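Long-range contacts in glucose-6-phosphate isomerase (Chlamydia trachomatis D/UW-3/CX, PDB 6OTU), which catalyses the reversible isomerization of glucose 6-phosphate to fructose 6-phosphate: residues A[152-157]-A[207-212]; A[268-273]-A[490-495]. All blocks are in the same frame, centred on the assembly; numbering follows the deposited sequence.

Contact 1: A[152-157]-A[207-212]. With G6Q (glucose-6-phosphate), chain E.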
loop_
_atom_site.group_PDB
_atom_site.type_symbol
_atom_site.label_atom_id
_atom_site.label_comp_id
_atom_site.label_asym_id
_atom_site.label_seq_id
_atom_site.Cartn_x
_atom_site.Cartn_y
_atom_site.Cartn_z
ATOM N N LEU A 152 18.947 14.790 -8.381
ATOM C CA LEU A 152 19.427 14.136 -7.169
ATOM C C LEU A 152 18.886 12.711 -7.116
ATOM O O LEU A 152 17.689 12.487 -7.342
ATOM C CB LEU A 152 19.016 14.920 -5.907
ATOM C CG LEU A 152 19.623 14.420 -4.585
ATOM C CD1 LEU A 152 19.905 15.568 -3.659
ATOM C CD2 LEU A 152 18.742 13.387 -3.880
ATOM N N VAL A 153 19.760 11.754 -6.795
ATOM C CA VAL A 153 19.397 10.339 -6.673
ATOM C C VAL A 153 19.721 9.879 -5.260
ATOM O O VAL A 153 20.893 9.808 -4.877
ATOM C CB VAL A 153 20.125 9.461 -7.697
ATOM C CG1 VAL A 153 19.776 7.992 -7.463
ATOM C CG2 VAL A 153 19.767 9.893 -9.119
ATOM N N GLN A 154 18.697 9.564 -4.479
ATOM C CA GLN A 154 18.912 9.068 -3.128
ATOM C C GLN A 154 19.010 7.551 -3.170
ATOM O O GLN A 154 18.050 6.874 -3.548
ATOM C CB GLN A 154 17.793 9.501 -2.187
ATOM C CG GLN A 154 17.998 9.047 -0.758
ATOM C CD GLN A 154 17.689 10.130 0.271
ATOM O OE1 GLN A 154 17.949 11.322 0.049
ATOM N NE2 GLN A 154 17.147 9.713 1.415
ATOM N N ILE A 155 20.175 7.032 -2.797
ATOM C CA ILE A 155 20.418 5.605 -2.650
ATOM C C ILE A 155 20.283 5.273 -1.172
ATOM O O ILE A 155 21.018 5.811 -0.336
ATOM C CB ILE A 155 21.808 5.209 -3.182
ATOM C CG1 ILE A 155 21.909 5.478 -4.690
ATOM C CG2 ILE A 155 22.111 3.750 -2.864
ATOM C CD1 ILE A 155 23.243 5.096 -5.311
ATOM N N GLY A 156 19.348 4.395 -0.849
ATOM C CA GLY A 156 19.067 4.049 0.533
ATOM C C GLY A 156 17.773 3.274 0.592
ATOM O O GLY A 156 16.972 3.275 -0.350
ATOM N N ILE A 157 17.566 2.605 1.721
ATOM C CA ILE A 157 16.438 1.695 1.858
ATOM C C ILE A 157 15.840 1.853 3.246
ATOM O O ILE A 157 16.480 2.372 4.165
ATOM C CB ILE A 157 16.882 0.230 1.585
ATOM C CG1 ILE A 157 15.681 -0.709 1.342
ATOM C CG2 ILE A 157 17.817 -0.253 2.679
ATOM C CD1 ILE A 157 16.089 -2.096 0.777
ATOM N N VAL A 207 23.223 10.851 -3.617
ATOM C CA VAL A 207 23.257 10.949 -2.159
ATOM C C VAL A 207 23.056 9.544 -1.599
ATOM O O VAL A 207 21.947 8.995 -1.643
ATOM C CB VAL A 207 22.198 11.925 -1.622
ATOM C CG1 VAL A 207 22.340 12.107 -0.102
ATOM C CG2 VAL A 207 22.325 13.268 -2.323
ATOM N N VAL A 208 24.129 8.957 -1.085
ATOM C CA VAL A 208 24.072 7.633 -0.475
ATOM C C VAL A 208 23.755 7.801 1.009
ATOM O O VAL A 208 24.537 8.393 1.765
ATOM C CB VAL A 208 25.387 6.864 -0.679
ATOM C CG1 VAL A 208 25.171 5.379 -0.434
ATOM C CG2 VAL A 208 25.929 7.112 -2.076
ATOM N N VAL A 209 22.609 7.284 1.424
ATOM C CA VAL A 209 22.093 7.483 2.768
ATOM C C VAL A 209 22.043 6.116 3.435
ATOM O O VAL A 209 21.262 5.245 3.028
ATOM C CB VAL A 209 20.708 8.156 2.758
ATOM C CG1 VAL A 209 20.191 8.340 4.174
ATOM C CG2 VAL A 209 20.761 9.494 2.013
ATOM N N SER A 210 22.873 5.922 4.456
ATOM C CA SER A 210 22.881 4.656 5.187
ATOM C C SER A 210 23.443 4.932 6.574
ATOM O O SER A 210 24.622 5.272 6.694
ATOM C CB SER A 210 23.714 3.608 4.456
ATOM O OG SER A 210 24.133 2.583 5.341
ATOM N N LYS A 211 22.606 4.783 7.606
ATOM C CA LYS A 211 23.036 5.066 8.975
ATOM C C LYS A 211 24.232 4.202 9.359
ATOM O O LYS A 211 25.300 4.720 9.713
ATOM C CB LYS A 211 21.867 4.858 9.951
ATOM C CG LYS A 211 22.235 5.018 11.431
ATOM C CD LYS A 211 21.009 5.048 12.360
ATOM C CE LYS A 211 21.409 4.903 13.828
ATOM N NZ LYS A 211 20.240 4.830 14.746
ATOM N N SER A 212 24.081 2.876 9.265
ATOM C CA SER A 212 25.185 1.977 9.595
ATOM C C SER A 212 26.382 2.172 8.681
ATOM O O SER A 212 27.527 1.986 9.113
ATOM C CB SER A 212 24.728 0.522 9.504
ATOM O OG SER A 212 24.325 0.197 8.182
HETATM C C1 G6Q E . 14.806 1.819 10.483
HETATM C C2 G6Q E . 15.262 0.385 10.202
HETATM C C3 G6Q E . 15.599 0.120 8.739
HETATM C C4 G6Q E . 16.881 0.813 8.259
HETATM C C5 G6Q E . 17.355 0.242 6.922
HETATM C C6 G6Q E . 18.506 1.023 6.336
HETATM O O1 G6Q E . 14.654 2.173 11.604
HETATM O O2 G6Q E . 16.378 0.040 11.013
HETATM O O3 G6Q E . 14.508 0.527 7.909
HETATM O O4 G6Q E . 16.658 2.212 8.110
HETATM O O5 G6Q E . 17.716 -1.130 7.105
HETATM O O6 G6Q E . 19.576 1.044 7.321
HETATM P P G6Q E . 20.868 1.985 7.075
HETATM O O1P G6Q E . 20.366 3.418 7.063
HETATM O O2P G6Q E . 21.774 1.689 8.264
HETATM O O3P G6Q E . 21.474 1.566 5.751
HETATM O O HOH W 1 20.076 2.751 3.448
#

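Contact 2: A[268-273]-A[490-495]. With G6Q (glucose-6-phosphate), chain E.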
loop_
_atom_site.group_PDB
_atom_site.type_symbol
_atom_site.label_atom_id
_atom_site.label_comp_id
_atom_site.label_asym_id
_atom_site.label_seq_id
_atom_site.Cartn_x
_atom_site.Cartn_y
_atom_site.Cartn_z
ATOM N N GLY A 268 16.234 5.083 12.303
ATOM C CA GLY A 268 16.041 5.234 10.863
ATOM C C GLY A 268 14.635 5.653 10.478
ATOM O O GLY A 268 14.444 6.577 9.685
ATOM N N ARG A 269 13.625 4.987 11.048
ATOM C CA ARG A 269 12.232 5.295 10.762
ATOM C C ARG A 269 11.782 6.602 11.406
ATOM O O ARG A 269 10.617 6.996 11.246
ATOM C CB ARG A 269 11.337 4.138 11.217
ATOM C CG ARG A 269 11.437 3.798 12.686
ATOM C CD ARG A 269 10.668 2.521 13.011
ATOM N NE ARG A 269 10.975 2.022 14.354
ATOM C CZ ARG A 269 11.995 1.215 14.655
ATOM N NH1 ARG A 269 12.827 0.793 13.711
ATOM N NH2 ARG A 269 12.176 0.818 15.909
ATOM N N PHE A 270 12.675 7.277 12.128
ATOM C CA PHE A 270 12.405 8.599 12.674
ATOM C C PHE A 270 13.400 9.638 12.161
ATOM O O PHE A 270 13.572 10.678 12.795
ATOM C CB PHE A 270 12.434 8.572 14.206
ATOM C CG PHE A 270 11.536 7.532 14.833
ATOM C CD1 PHE A 270 10.202 7.785 15.040
ATOM C CD2 PHE A 270 12.045 6.314 15.245
ATOM C CE1 PHE A 270 9.384 6.836 15.624
ATOM C CE2 PHE A 270 11.229 5.365 15.837
ATOM C CZ PHE A 270 9.897 5.639 16.035
ATOM N N SER A 271 14.062 9.388 11.033
ATOM C CA SER A 271 15.214 10.199 10.655
ATOM C C SER A 271 14.925 11.226 9.557
ATOM O O SER A 271 15.849 11.932 9.130
ATOM C CB SER A 271 16.371 9.283 10.233
ATOM O OG SER A 271 16.092 8.662 8.997
ATOM N N ALA A 272 13.673 11.342 9.102
ATOM C CA ALA A 272 13.363 12.266 8.012
ATOM C C ALA A 272 13.679 13.721 8.367
ATOM O O ALA A 272 13.966 14.513 7.468
ATOM C CB ALA A 272 11.897 12.131 7.600
ATOM N N THR A 273 13.641 14.099 9.651
ATOM C CA THR A 273 14.004 15.463 10.042
ATOM C C THR A 273 15.504 15.651 10.266
ATOM O O THR A 273 15.932 16.774 10.564
ATOM C CB THR A 273 13.281 15.895 11.320
ATOM O OG1 THR A 273 13.661 15.027 12.398
ATOM C CG2 THR A 273 11.774 15.891 11.141
ATOM N N ASN A 490 9.349 -1.898 23.686
ATOM C CA ASN A 490 10.433 -1.053 23.185
ATOM C C ASN A 490 10.134 -0.713 21.729
ATOM O O ASN A 490 10.320 -1.538 20.824
ATOM C CB ASN A 490 11.793 -1.726 23.350
ATOM C CG ASN A 490 12.946 -0.874 22.792
ATOM O OD1 ASN A 490 12.752 0.287 22.428
ATOM N ND2 ASN A 490 14.152 -1.464 22.714
ATOM N N SER A 491 9.670 0.517 21.504
ATOM C CA SER A 491 9.318 0.950 20.156
ATOM C C SER A 491 10.530 1.227 19.275
ATOM O O SER A 491 10.340 1.523 18.097
ATOM C CB SER A 491 8.462 2.224 20.209
ATOM O OG SER A 491 7.256 2.047 20.932
ATOM N N PHE A 492 11.760 1.180 19.788
ATOM C CA PHE A 492 12.847 1.856 19.100
ATOM C C PHE A 492 13.975 0.944 18.651
ATOM O O PHE A 492 14.977 1.448 18.131
ATOM C CB PHE A 492 13.385 2.996 19.985
ATOM C CG PHE A 492 12.302 3.916 20.476
ATOM C CD1 PHE A 492 11.621 4.753 19.582
ATOM C CD2 PHE A 492 11.919 3.911 21.814
ATOM C CE1 PHE A 492 10.595 5.592 20.023
ATOM C CE2 PHE A 492 10.883 4.741 22.265
ATOM C CZ PHE A 492 10.218 5.583 21.369
ATOM N N ASP A 493 13.845 -0.371 18.801
ATOM C CA ASP A 493 14.761 -1.293 18.138
ATOM C C ASP A 493 13.993 -2.122 17.105
ATOM O O ASP A 493 12.806 -1.888 16.831
ATOM C CB ASP A 493 15.515 -2.161 19.163
ATOM C CG ASP A 493 14.594 -3.030 20.002
ATOM O OD1 ASP A 493 13.345 -2.910 19.859
ATOM O OD2 ASP A 493 15.134 -3.824 20.813
ATOM N N GLN A 494 14.685 -3.090 16.502
ATOM C CA GLN A 494 14.101 -3.808 15.373
ATOM C C GLN A 494 14.861 -5.104 15.119
ATOM O O GLN A 494 15.499 -5.282 14.079
ATOM C CB GLN A 494 14.061 -2.910 14.126
ATOM C CG GLN A 494 15.380 -2.260 13.696
ATOM C CD GLN A 494 15.813 -1.087 14.549
ATOM O OE1 GLN A 494 15.025 -0.194 14.860
ATOM N NE2 GLN A 494 17.087 -1.085 14.944
ATOM N N GLU A 495 14.800 -6.024 16.080
ATOM C CA GLU A 495 15.553 -7.264 15.949
ATOM C C GLU A 495 15.088 -8.104 14.761
ATOM O O GLU A 495 15.870 -8.917 14.252
ATOM C CB GLU A 495 15.461 -8.052 17.248
ATOM C CG GLU A 495 16.282 -7.432 18.367
ATOM C CD GLU A 495 17.773 -7.350 18.039
ATOM O OE1 GLU A 495 18.321 -8.308 17.432
ATOM O OE2 GLU A 495 18.391 -6.314 18.375
HETATM C C1 G6Q E . 14.806 1.819 10.483
HETATM C C2 G6Q E . 15.262 0.385 10.202
HETATM C C3 G6Q E . 15.599 0.120 8.739
HETATM C C4 G6Q E . 16.881 0.813 8.259
HETATM C C5 G6Q E . 17.355 0.242 6.922
HETATM C C6 G6Q E . 18.506 1.023 6.336
HETATM O O1 G6Q E . 14.654 2.173 11.604
HETATM O O2 G6Q E . 16.378 0.040 11.013
HETATM O O3 G6Q E . 14.508 0.527 7.909
HETATM O O4 G6Q E . 16.658 2.212 8.110
HETATM O O5 G6Q E . 17.716 -1.130 7.105
HETATM O O6 G6Q E . 19.576 1.044 7.321
HETATM P P G6Q E . 20.868 1.985 7.075
HETATM O O1P G6Q E . 20.366 3.418 7.063
HETATM O O2P G6Q E . 21.774 1.689 8.264
HETATM O O3P G6Q E . 21.474 1.566 5.751
HETATM O O HOH W 2 15.672 2.302 14.278
#

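Contact 1: A[152-157]-A[207-212]
V207 and V209 of strand 204-209 bond alternately with V153 and I155 of strand 151-155, in the parallel register of the five-stranded sheet of a sugar isomerase (SIS) fold. V207 N donates to V153 O, and I155 N to V207 O. The third bond, V209 N to I155 O, is 2.8 Å long and nearly straight at 176°. On one face of the sheet the L152 methyl CD1 meets V207 CG2 at 3.6 Å, the two side chains crossing at a slant. On the same face V209 CG2 lies against the Q154 amide, 3.6 Å from CD. CG of Q154 stands anti to the backbone N (chi1 -178°), and a bend at chi2 then turns the amide, whose NE2 is held by the carbonyl of S160. Helix 275-285 packs over L152, Q154 and V207. On the other face I155 CG2 approaches V208 CG1 more loosely, with helix 216-231 beyond.

Beyond G156 and V209 the two segments diverge, and a water bridges the gap from I157 N to V209 O and the phosphate oxygen O3P. The phosphate of glucose-6-phosphate is gripped by the 210-212 turn: K211 N donates to O1P, S210 OG to O3P, and O2P receives both S212 OG and, at 2.8 Å and 172°, S212 N.

Contact 2: A[268-273]-A[490-495]
R269, in a short 3-10 turn at 268-269, reaches across to the irregular backbone of 491-494, their nearest CA atoms (R269 and F492) staying 9.0 Å apart. The R269 guanidinium makes the polar contact. CG sits between the backbone N and the carbonyl carbon (chi1 59°), and from there the chain runs extended to NE, delivering the guanidinium to the 491-494 backbone. NH2 donates almost straight to S491 O, at 2.9 Å and within the guanidinium plane. A weak second bond from NH2 goes to D493 O. NH1 gives its hydrogen to Q494 OE1 at 2.7 Å, although the amide plane is turned 65° from the guanidinium; NH2 reaches the same oxygen only weakly. NE is held by S356 OG, so all three nitrogens are engaged, which fixes the rotation of the group.

Beside this polar cluster the F270 and F492 rings meet obliquely, their planes at 54°, with F270 CE2 lying 3.8 Å from F492 CD1. Helix 466-487 touches both rings, and H108 stacks on F270. Within 268-271, S271 OG and S271 N both donate to G268 O, tying down the turn.

R269 N donates to O1 of glucose-6-phosphate at 3.0 Å, and a water lies between that oxygen and Q494 OE1. R269 and Q494 thus line the sugar end of the phosphoglucose isomerase active site, close to E355, assigned as its proton donor.

How the contacts relate
From the N terminus, strand 151-155 comes first; after helix 162-172, strand 180-184 and helix 189-196 the chain returns alongside it, and contact 1 closes this short loop within the parallel sheet. Strands 240-245 and 258-262 then complete that sheet before 268-273 opens contact 2. Its much longer loop, 216 residues, takes in four of the six strands of the mixed sheet (332-337, 375-377, 401-406 and 456-461) and ends at 490-495, which leads from helix 466-487 into helix 495-511. The two loops follow in series, neither nested nor crossed. Their centres are 16 Å apart and they do not touch, yet glucose-6-phosphate spans them: contact 1 serves its phosphate, contact 2 its O1 end.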